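Local coordinates for Card1 endonuclease domain-containing protein (Vibrio cholerae, PDB 1XMX), which is of unknown function but carries a Card1-like endonuclease domain of the PDDEXK clan and may bind nucleic acid, at residues V107-S110 against Y111-P114; Y171-G174 against E175-S179; Q213-R216 against E217-L220; K372-L375 against T376-F379. All blocks are in the same frame, centred on the assembly; numbering follows the deposited sequence.

How the contacts relate
All four contacts are local, made by side chains and backbone within a single turn or two of helix, and none touches another. Contact 1 closes helix 98-110 by turning amides back onto its last carbonyls, while in contact 3 an asparagine holds carbonyls before helix 216-227 and a formic acid meets its first amides. Contacts 2 and 4 lie inside helices 164-179 and 371-380, each with one buried aromatic side and one polar side, and both helices pack on helix 243-266. Contact 3 is the surface case. Contact 2 packs on helix 216-227, which contact 3 opens, and both meet helix 181-201; contact 1 stands far off, its centre about 73 Å from that of contact 3.

Contact 1 of 4, residues V107-S110 against Y111-P114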
loop_
_atom_site.group_PDB
_atom_site.type_symbol
_atom_site.label_atom_id
_atom_site.label_comp_id
_atom_site.label_asym_id
_atom_site.label_seq_id
_atom_site.Cartn_x
_atom_site.Cartn_y
_atom_site.Cartn_z
ATOM N N VAL A 107 19.062 29.866 -2.338
ATOM C CA VAL A 107 18.172 31.012 -2.393
ATOM C C VAL A 107 17.398 31.152 -1.067
ATOM O O VAL A 107 17.419 32.197 -0.411
ATOM C CB VAL A 107 17.173 30.927 -3.593
ATOM C CG1 VAL A 107 16.235 32.113 -3.551
ATOM C CG2 VAL A 107 17.935 30.878 -4.930
ATOM N N PHE A 108 16.743 30.078 -0.654
ATOM C CA PHE A 108 15.879 30.166 0.536
ATOM C C PHE A 108 16.682 30.391 1.834
ATOM O O PHE A 108 16.252 31.135 2.729
ATOM C CB PHE A 108 14.971 28.934 0.636
ATOM C CG PHE A 108 14.009 28.815 -0.515
ATOM C CD1 PHE A 108 13.491 29.948 -1.118
ATOM C CD2 PHE A 108 13.577 27.593 -0.960
ATOM C CE1 PHE A 108 12.570 29.831 -2.177
ATOM C CE2 PHE A 108 12.660 27.479 -1.997
ATOM C CZ PHE A 108 12.152 28.588 -2.595
ATOM N N ARG A 109 17.838 29.756 1.929
ATOM C CA ARG A 109 18.690 29.972 3.070
ATOM C C ARG A 109 19.125 31.470 3.202
ATOM O O ARG A 109 19.184 32.021 4.310
ATOM C CB ARG A 109 19.890 29.013 3.035
ATOM C CG ARG A 109 20.900 29.286 4.109
ATOM C CD ARG A 109 20.356 28.922 5.510
ATOM N NE ARG A 109 21.412 29.118 6.504
ATOM C CZ ARG A 109 21.768 30.292 6.997
ATOM N NH1 ARG A 109 21.150 31.402 6.618
ATOM N NH2 ARG A 109 22.756 30.353 7.850
ATOM N N SER A 110 19.351 32.148 2.085
ATOM C CA SER A 110 19.741 33.562 2.165
ATOM C C SER A 110 18.638 34.479 2.692
ATOM O O SER A 110 18.920 35.522 3.226
ATOM C CB SER A 110 20.268 34.105 0.839
ATOM O OG SER A 110 19.224 34.163 -0.098
ATOM N N TYR A 111 17.390 34.061 2.533
ATOM C CA TYR A 111 16.230 34.728 3.093
ATOM C C TYR A 111 15.952 34.320 4.545
ATOM O O TYR A 111 14.983 34.784 5.141
ATOM C CB TYR A 111 15.012 34.411 2.215
ATOM C CG TYR A 111 14.991 35.228 0.936
ATOM C CD1 TYR A 111 14.426 36.496 0.926
ATOM C CD2 TYR A 111 15.583 34.754 -0.245
ATOM C CE1 TYR A 111 14.410 37.269 -0.215
ATOM C CE2 TYR A 111 15.579 35.526 -1.393
ATOM C CZ TYR A 111 14.976 36.795 -1.358
ATOM O OH TYR A 111 14.949 37.606 -2.459
ATOM N N HIS A 112 16.765 33.442 5.121
ATOM C CA HIS A 112 16.525 33.014 6.505
ATOM C C HIS A 112 15.201 32.271 6.708
ATOM O O HIS A 112 14.640 32.282 7.804
ATOM C CB HIS A 112 16.577 34.215 7.455
ATOM C CG HIS A 112 17.896 34.903 7.439
ATOM N ND1 HIS A 112 19.076 34.211 7.270
ATOM C CD2 HIS A 112 18.228 36.216 7.504
ATOM C CE1 HIS A 112 20.086 35.067 7.254
ATOM N NE2 HIS A 112 19.600 36.289 7.395
ATOM N N TRP A 113 14.707 31.619 5.660
ATOM C CA TRP A 113 13.489 30.879 5.792
ATOM C C TRP A 113 13.864 29.501 6.282
ATOM O O TRP A 113 14.908 29.006 5.921
ATOM C CB TRP A 113 12.771 30.802 4.454
ATOM C CG TRP A 113 12.105 32.094 4.110
ATOM C CD1 TRP A 113 11.550 33.021 4.997
ATOM C CD2 TRP A 113 11.929 32.647 2.800
ATOM N NE1 TRP A 113 11.043 34.098 4.287
ATOM C CE2 TRP A 113 11.243 33.871 2.941
ATOM C CE3 TRP A 113 12.253 32.207 1.515
ATOM C CZ2 TRP A 113 10.893 34.644 1.853
ATOM C CZ3 TRP A 113 11.919 33.013 0.433
ATOM C CH2 TRP A 113 11.253 34.206 0.616
ATOM N N PRO A 114 13.067 28.932 7.201
ATOM C CA PRO A 114 13.347 27.598 7.744
ATOM C C PRO A 114 13.321 26.533 6.685
ATOM O O PRO A 114 12.564 26.616 5.684
ATOM C CB PRO A 114 12.248 27.361 8.804
ATOM C CG PRO A 114 11.609 28.723 9.070
ATOM C CD PRO A 114 11.906 29.597 7.834
#
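R109 and H112 mark the point where helix 98-110 stops: the N-H of H112 turns back to R109 O, with H112 N 2.9 Å from that oxygen and standing above the carbonyl plane. One residue on, W113 N makes a weak but fairly straight bond to F108 O (3.3 Å, 166° at the hydrogen). With the positive phi of H112, these two bonds form a Schellman motif, which ends the helix by turning late amides back onto its last carbonyls. Around it the side chains fit the turn. S110 is well suited to a last turn, since its OG, held between its own backbone N and carbonyl carbon (chi1 68°), donates to V107 O at 2.7 Å. The same V107 O meets the rim of the Y111 ring in its plane, Y111 CD2 being 3.2 Å away, and V107 CG1 lies alongside Y111 CE2. R109 NH1 approaches the edge of the H112 imidazole. F108 CD1 reaches the edge of the W113 indole at CE3 (3.7 Å), the ring planes inclined at 53°, while Y111 CB covers part of one indole face. On the inner side F108 packs edge-to-face with F91 of strand 88-92. V107 and Y111 lean on helix 68-85, where E80 is hydrogen-bonded to the Y111 hydroxyl, and H112 and P114 reach strand 124-129 as the chain enters strand 115-118.

Contact 2 of 4, residues Y171-G174 against E175-S179; sequences YQLG and ERWAS
Y171 and E175 stand one turn apart on the alpha-helix 164-179, whose regular i to i+4 bonding runs through the whole stretch; E175 N, for instance, lies 3.0 Å from Y171 O. Two sides of this helix differ sharply. The tight side belongs to L173, G174, W177 and A178. L173 and W177 point the same way, with L173 methyl CD2 3.9 Å from W177 CZ2 of the indole, and L173 O lies over one face of that ring, toward its rim. The indole is broad enough to bridge helices: it meets leucines of helices 181-201 and 216-227, packs edge-to-face on W253, and gives its NE1 hydrogen to D224. G174 adds no bulk here, and the methyl of A178, which touches helix 243-266, has its CB 3.2 Å from G174 O.

Y171 and E175 pack closely at the margin. The Y171 ring swings toward the next turn because its CG is anti to the backbone N (chi1 167°), and E175 CG lies over one face as a CH-pi contact, 4.0 Å from the centroid. The extended glutamate chain carries E175 OE2 past the ring, to 2.9 Å from Y171 OH, its carboxylate turned 33° from the ring plane. The solvent side is looser: R176, bent twice along its chain, leads outward, as an exposed arginine can, and a water donates to E175 OE1. One turn on, E175 O takes two donors from opposite faces of its plane, S179 N and S179 OG, the hydroxyl at 3.1 Å.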
loop_
_atom_site.group_PDB
_atom_site.type_symbol
_atom_site.label_atom_id
_atom_site.label_comp_id
_atom_site.label_asym_id
_atom_site.label_seq_id
_atom_site.Cartn_x
_atom_site.Cartn_y
_atom_site.Cartn_z
ATOM N N TYR A 171 -13.423 -15.490 9.852
ATOM C CA TYR A 171 -12.130 -15.280 10.491
ATOM C C TYR A 171 -11.602 -16.533 11.213
ATOM O O TYR A 171 -10.415 -16.946 11.088
ATOM C CB TYR A 171 -12.209 -14.095 11.470
ATOM C CG TYR A 171 -11.019 -14.038 12.371
ATOM C CD1 TYR A 171 -9.809 -13.516 11.919
ATOM C CD2 TYR A 171 -11.087 -14.551 13.677
ATOM C CE1 TYR A 171 -8.683 -13.458 12.753
ATOM C CE2 TYR A 171 -9.962 -14.508 14.539
ATOM C CZ TYR A 171 -8.766 -13.972 14.058
ATOM O OH TYR A 171 -7.658 -13.933 14.890
ATOM N N GLN A 172 -12.466 -17.154 11.997
ATOM C CA GLN A 172 -11.999 -18.268 12.773
ATOM C C GLN A 172 -11.750 -19.475 11.828
ATOM O O GLN A 172 -10.836 -20.273 12.026
ATOM C CB GLN A 172 -13.007 -18.569 13.883
ATOM C CG GLN A 172 -13.317 -17.378 14.768
ATOM C CD GLN A 172 -14.227 -17.715 15.947
ATOM O OE1 GLN A 172 -15.042 -18.619 15.867
ATOM N NE2 GLN A 172 -14.071 -16.975 17.061
ATOM N N LEU A 173 -12.551 -19.602 10.778
ATOM C CA LEU A 173 -12.307 -20.661 9.820
ATOM C C LEU A 173 -10.905 -20.511 9.210
ATOM O O LEU A 173 -10.151 -21.477 9.083
ATOM C CB LEU A 173 -13.366 -20.626 8.710
ATOM C CG LEU A 173 -14.484 -21.665 8.663
ATOM C CD1 LEU A 173 -15.221 -21.485 7.372
ATOM C CD2 LEU A 173 -13.950 -23.091 8.762
ATOM N N GLY A 174 -10.573 -19.275 8.836
ATOM C CA GLY A 174 -9.267 -18.976 8.256
ATOM C C GLY A 174 -8.119 -19.303 9.183
ATOM O O GLY A 174 -7.127 -19.857 8.741
ATOM N N GLU A 175 -8.246 -18.929 10.454
ATOM C CA GLU A 175 -7.258 -19.278 11.502
ATOM C C GLU A 175 -6.986 -20.813 11.517
ATOM O O GLU A 175 -5.841 -21.267 11.641
ATOM C CB GLU A 175 -7.786 -18.917 12.910
ATOM C CG GLU A 175 -7.775 -17.452 13.422
ATOM C CD GLU A 175 -8.142 -17.382 14.975
ATOM O OE1 GLU A 175 -9.151 -17.995 15.415
ATOM O OE2 GLU A 175 -7.429 -16.731 15.795
ATOM N N ARG A 176 -8.055 -21.598 11.445
ATOM C CA ARG A 176 -7.920 -23.042 11.530
ATOM C C ARG A 176 -7.169 -23.542 10.356
ATOM O O ARG A 176 -6.344 -24.421 10.485
ATOM C CB ARG A 176 -9.266 -23.778 11.496
ATOM C CG ARG A 176 -10.342 -23.356 12.500
ATOM C CD ARG A 176 -9.886 -23.433 13.882
ATOM N NE ARG A 176 -9.417 -24.747 14.322
ATOM C CZ ARG A 176 -8.161 -24.988 14.733
ATOM N NH1 ARG A 176 -7.222 -24.010 14.713
ATOM N NH2 ARG A 176 -7.836 -26.214 15.153
ATOM N N TRP A 177 -7.545 -23.050 9.191
ATOM C CA TRP A 177 -6.932 -23.548 7.964
ATOM C C TRP A 177 -5.466 -23.071 7.917
ATOM O O TRP A 177 -4.585 -23.846 7.599
ATOM C CB TRP A 177 -7.725 -23.113 6.738
ATOM C CG TRP A 177 -9.154 -23.761 6.667
ATOM C CD1 TRP A 177 -9.667 -24.746 7.492
ATOM C CD2 TRP A 177 -10.203 -23.445 5.718
ATOM N NE1 TRP A 177 -10.961 -25.061 7.103
ATOM C CE2 TRP A 177 -11.316 -24.273 6.030
ATOM C CE3 TRP A 177 -10.307 -22.538 4.645
ATOM C CZ2 TRP A 177 -12.520 -24.229 5.304
ATOM C CZ3 TRP A 177 -11.529 -22.482 3.908
ATOM C CH2 TRP A 177 -12.607 -23.339 4.243
ATOM N N ALA A 178 -5.223 -21.818 8.315
ATOM C CA ALA A 178 -3.862 -21.256 8.242
ATOM C C ALA A 178 -2.942 -22.013 9.193
ATOM O O ALA A 178 -1.778 -22.233 8.921
ATOM C CB ALA A 178 -3.882 -19.767 8.601
ATOM N N SER A 179 -3.459 -22.389 10.337
ATOM C CA SER A 179 -2.596 -22.968 11.370
ATOM C C SER A 179 -2.375 -24.483 11.216
ATOM O O SER A 179 -1.556 -25.053 11.916
ATOM C CB SER A 179 -3.151 -22.637 12.775
ATOM O OG SER A 179 -4.271 -23.465 13.060
HETATM O O HOH W 1 -10.746 -20.448 15.372
#

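Contact 3 of 4, residues Q213-R216 against E217-L220. With FMT (formic acid), chain I.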
loop_
_atom_site.group_PDB
_atom_site.type_symbol
_atom_site.label_atom_id
_atom_site.label_comp_id
_atom_site.label_asym_id
_atom_site.label_seq_id
_atom_site.Cartn_x
_atom_site.Cartn_y
_atom_site.Cartn_z
ATOM N N GLN A 213 -15.957 -37.834 -2.269
ATOM C CA GLN A 213 -16.666 -38.080 -1.008
ATOM C C GLN A 213 -15.855 -38.916 -0.016
ATOM O O GLN A 213 -16.113 -38.861 1.194
ATOM C CB GLN A 213 -18.018 -38.768 -1.267
ATOM C CG GLN A 213 -18.959 -37.879 -2.070
ATOM C CD GLN A 213 -20.295 -38.533 -2.348
ATOM O OE1 GLN A 213 -20.762 -38.540 -3.488
ATOM N NE2 GLN A 213 -20.908 -39.090 -1.321
ATOM N N GLY A 214 -14.875 -39.678 -0.505
ATOM C CA GLY A 214 -14.027 -40.456 0.388
ATOM C C GLY A 214 -12.728 -39.741 0.806
ATOM O O GLY A 214 -11.946 -40.288 1.569
ATOM N N TYR A 215 -12.473 -38.535 0.308
ATOM C CA TYR A 215 -11.220 -37.839 0.646
ATOM C C TYR A 215 -11.289 -37.367 2.103
ATOM O O TYR A 215 -12.168 -36.588 2.480
ATOM C CB TYR A 215 -10.908 -36.608 -0.255
ATOM C CG TYR A 215 -10.595 -36.893 -1.722
ATOM C CD1 TYR A 215 -10.138 -38.153 -2.158
ATOM C CD2 TYR A 215 -10.738 -35.893 -2.674
ATOM C CE1 TYR A 215 -9.867 -38.399 -3.506
ATOM C CE2 TYR A 215 -10.458 -36.132 -4.032
ATOM C CZ TYR A 215 -10.027 -37.369 -4.446
ATOM O OH TYR A 215 -9.761 -37.562 -5.817
ATOM N N ARG A 216 -10.331 -37.849 2.882
ATOM C CA ARG A 216 -10.101 -37.483 4.280
ATOM C C ARG A 216 -10.047 -35.956 4.571
ATOM O O ARG A 216 -10.894 -35.430 5.281
ATOM C CB ARG A 216 -8.817 -38.191 4.730
ATOM C CG ARG A 216 -8.469 -38.105 6.194
ATOM C CD ARG A 216 -7.094 -38.741 6.508
ATOM N NE ARG A 216 -6.034 -38.385 5.550
ATOM C CZ ARG A 216 -5.163 -37.377 5.702
ATOM N NH1 ARG A 216 -5.217 -36.588 6.779
ATOM N NH2 ARG A 216 -4.230 -37.146 4.770
ATOM N N GLU A 217 -9.053 -35.242 4.057
ATOM C CA GLU A 217 -8.918 -33.798 4.371
ATOM C C GLU A 217 -10.067 -32.941 3.854
ATOM O O GLU A 217 -10.487 -32.003 4.511
ATOM C CB GLU A 217 -7.598 -33.235 3.863
ATOM C CG GLU A 217 -6.379 -33.975 4.332
ATOM C CD GLU A 217 -5.171 -33.524 3.564
ATOM O OE1 GLU A 217 -5.347 -32.590 2.744
ATOM O OE2 GLU A 217 -4.047 -34.058 3.781
ATOM N N LEU A 218 -10.585 -33.271 2.680
ATOM C CA LEU A 218 -11.751 -32.572 2.145
ATOM C C LEU A 218 -12.898 -32.594 3.151
ATOM O O LEU A 218 -13.576 -31.602 3.380
ATOM C CB LEU A 218 -12.227 -33.274 0.862
ATOM C CG LEU A 218 -13.373 -32.546 0.149
ATOM C CD1 LEU A 218 -13.035 -31.035 -0.081
ATOM C CD2 LEU A 218 -13.783 -33.217 -1.147
ATOM N N ASN A 219 -13.162 -33.766 3.682
ATOM C CA ASN A 219 -14.233 -33.938 4.665
ATOM C C ASN A 219 -14.065 -33.137 5.970
ATOM O O ASN A 219 -15.036 -32.657 6.509
ATOM C CB ASN A 219 -14.410 -35.408 4.949
ATOM C CG ASN A 219 -15.350 -36.065 3.947
ATOM O OD1 ASN A 219 -16.564 -35.887 4.015
ATOM N ND2 ASN A 219 -14.779 -36.814 2.991
ATOM N N LEU A 220 -12.833 -33.022 6.455
ATOM C CA LEU A 220 -12.489 -32.112 7.524
ATOM C C LEU A 220 -12.952 -30.671 7.159
ATOM O O LEU A 220 -13.589 -30.005 7.968
ATOM C CB LEU A 220 -10.969 -32.120 7.764
ATOM C CG LEU A 220 -10.275 -33.386 8.289
ATOM C CD1 LEU A 220 -8.825 -33.144 8.742
ATOM C CD2 LEU A 220 -11.100 -33.969 9.424
HETATM C C FMT I . -7.810 -35.671 0.555
HETATM O O1 FMT I . -8.532 -34.639 0.470
HETATM O O2 FMT I . -7.284 -36.188 1.581
HETATM O O HOH W 2 -18.564 -37.403 2.437
#
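N219 reaches back to the residues before helix 216-227 and, through one ND2, holds two carbonyls: Q213 O at 3.0 Å and Y215 O at 2.7 Å. Both oxygens lie close to the plane of its amide, where the two N-H bonds point, although ND2 stands above each carbonyl plane. Asparagine suits the place, being short and having two N-H bonds on one nitrogen. Y215 O is gripped a second time, from the opposite face, by N219 N, and a water joins Q213 O to N219 OD1. Y215 turns its ring away from this polar cluster, its CG anti to the carbonyl carbon (chi1 -67°), while Y215 CB packs against L218 CB at 3.8 Å. R216 runs extended until chi3 (44°), where it bends so that one guanidinium face covers E217 CG. The salt bridge that follows is weak: R216 NH2 to E217 OE2 is 3.2 Å at a poor angle of 120°, with the two planes nearly perpendicular. The other carboxylate oxygen, OE1, is taken by G187 N of helix 181-201. A formic acid, probably from the crystallisation liquor, receives E217 N on O2 (3.2 Å) and, weakly, L218 N on O1. Y215 occupies the N-cap position, and the small acid meets first-turn backbone N-H groups at the N-terminus of helix 216-227, the kind of site that commonly receives an anionic or acidic group.

Contact 4 of 4, residues K372-L375 against T376-F379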
loop_
_atom_site.group_PDB
_atom_site.type_symbol
_atom_site.label_atom_id
_atom_site.label_comp_id
_atom_site.label_asym_id
_atom_site.label_seq_id
_atom_site.Cartn_x
_atom_site.Cartn_y
_atom_site.Cartn_z
ATOM N N LYS A 372 0.039 -13.488 12.737
ATOM C CA LYS A 372 -0.187 -12.190 13.328
ATOM C C LYS A 372 1.146 -11.585 13.826
ATOM O O LYS A 372 1.385 -10.408 13.655
ATOM C CB LYS A 372 -1.255 -12.264 14.423
ATOM C CG LYS A 372 -1.421 -10.931 15.172
ATOM C CD LYS A 372 -2.773 -10.895 15.824
ATOM C CE LYS A 372 -2.666 -10.614 17.307
ATOM N NZ LYS A 372 -2.590 -9.122 17.470
ATOM N N THR A 373 2.005 -12.406 14.402
ATOM C CA THR A 373 3.332 -11.997 14.829
ATOM C C THR A 373 4.268 -11.591 13.674
ATOM O O THR A 373 4.948 -10.555 13.746
ATOM C CB THR A 373 3.959 -13.097 15.684
ATOM O OG1 THR A 373 3.220 -13.152 16.903
ATOM C CG2 THR A 373 5.384 -12.828 15.994
ATOM N N HIS A 374 4.297 -12.392 12.614
ATOM C CA HIS A 374 5.141 -12.073 11.457
ATOM C C HIS A 374 4.655 -10.815 10.760
ATOM O O HIS A 374 5.452 -10.031 10.304
ATOM C CB HIS A 374 5.209 -13.231 10.481
ATOM C CG HIS A 374 5.824 -14.465 11.048
ATOM N ND1 HIS A 374 7.127 -14.517 11.480
ATOM C CD2 HIS A 374 5.321 -15.712 11.238
ATOM C CE1 HIS A 374 7.409 -15.739 11.907
ATOM N NE2 HIS A 374 6.332 -16.482 11.766
ATOM N N LEU A 375 3.354 -10.598 10.703
ATOM C CA LEU A 375 2.831 -9.382 10.140
ATOM C C LEU A 375 3.185 -8.167 11.012
ATOM O O LEU A 375 3.502 -7.094 10.502
ATOM C CB LEU A 375 1.323 -9.509 9.953
ATOM C CG LEU A 375 0.727 -10.273 8.727
ATOM C CD1 LEU A 375 -0.758 -10.162 8.667
ATOM C CD2 LEU A 375 1.326 -9.705 7.423
ATOM N N THR A 376 3.106 -8.337 12.327
ATOM C CA THR A 376 3.475 -7.296 13.284
ATOM C C THR A 376 4.931 -6.947 13.089
ATOM O O THR A 376 5.279 -5.804 12.952
ATOM C CB THR A 376 3.203 -7.750 14.772
ATOM O OG1 THR A 376 1.837 -8.159 14.917
ATOM C CG2 THR A 376 3.427 -6.562 15.763
ATOM N N GLN A 377 5.787 -7.938 13.049
ATOM C CA GLN A 377 7.180 -7.680 12.811
ATOM C C GLN A 377 7.406 -6.868 11.542
ATOM O O GLN A 377 8.187 -5.901 11.572
ATOM C CB GLN A 377 7.955 -8.984 12.777
ATOM C CG GLN A 377 7.875 -9.687 14.144
ATOM C CD GLN A 377 8.476 -11.090 14.150
ATOM O OE1 GLN A 377 8.592 -11.757 13.108
ATOM N NE2 GLN A 377 8.787 -11.570 15.322
ATOM N N TRP A 378 6.702 -7.209 10.456
ATOM C CA TRP A 378 6.919 -6.574 9.144
ATOM C C TRP A 378 6.516 -5.125 9.288
ATOM O O TRP A 378 7.268 -4.215 8.849
ATOM C CB TRP A 378 6.064 -7.210 8.054
ATOM C CG TRP A 378 6.339 -6.749 6.640
ATOM C CD1 TRP A 378 7.559 -6.649 6.019
ATOM C CD2 TRP A 378 5.354 -6.381 5.674
ATOM N NE1 TRP A 378 7.388 -6.156 4.715
ATOM C CE2 TRP A 378 6.035 -6.018 4.486
ATOM C CE3 TRP A 378 3.957 -6.297 5.697
ATOM C CZ2 TRP A 378 5.355 -5.621 3.348
ATOM C CZ3 TRP A 378 3.298 -5.872 4.579
ATOM C CH2 TRP A 378 4.001 -5.566 3.403
ATOM N N PHE A 379 5.385 -4.903 9.971
ATOM C CA PHE A 379 4.868 -3.535 10.145
ATOM C C PHE A 379 5.689 -2.680 11.121
ATOM O O PHE A 379 5.709 -1.443 10.988
ATOM C CB PHE A 379 3.439 -3.539 10.633
ATOM C CG PHE A 379 2.442 -4.082 9.630
ATOM C CD1 PHE A 379 2.552 -3.774 8.269
ATOM C CD2 PHE A 379 1.388 -4.905 10.047
ATOM C CE1 PHE A 379 1.592 -4.232 7.341
ATOM C CE2 PHE A 379 0.415 -5.365 9.108
ATOM C CZ PHE A 379 0.525 -5.035 7.763
HETATM O O HOH W 3 0.166 -7.337 17.304
#
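T376 sits one turn after K372 and bonds to the same carbonyl twice. Its backbone N lies 3.0 Å from K372 O and its hydroxyl OG1 only 2.6 Å, the two donors arriving from opposite faces of the carbonyl plane. The hydroxyl reaches back because it lies beside the backbone N and anti to the carbonyl carbon (chi1 -55°). Threonine suits a partly exposed helix position for this reason: the helix itself can satisfy its OG1. A water also donates to OG1 and weakly accepts from K372 NZ, tying the lysine end loosely to the same place. The remaining backbone bonds of this part of helix 371-380 follow the i to i+4 pattern, the straightest being Q377 N to T373 O (2.8 Å, 170°).

Van der Waals contacts of Q377 come next. Its extended chain runs back along the preceding turn, with Q377 CG 3.1 Å from T373 O and NE2 near the methyl CG2 of T373. Q377 OE1 approaches H374 ND1 to 3.5 Å without a bond, the two side chains pointing the same way with their planes 74° apart.

On the buried side L375 CB lies 4.3 Å from F379 CE2, a loose apolar contact; the carbonyl L375 O also comes near the ring at CD2. From this face of helix 371-380, L375 reaches I265 of helix 243-266, I363 of strand 361-363 and M340 of strand 338-343, where W378 also packs, its indole edge-to-face with H305 and in a cation-pi contact with R338.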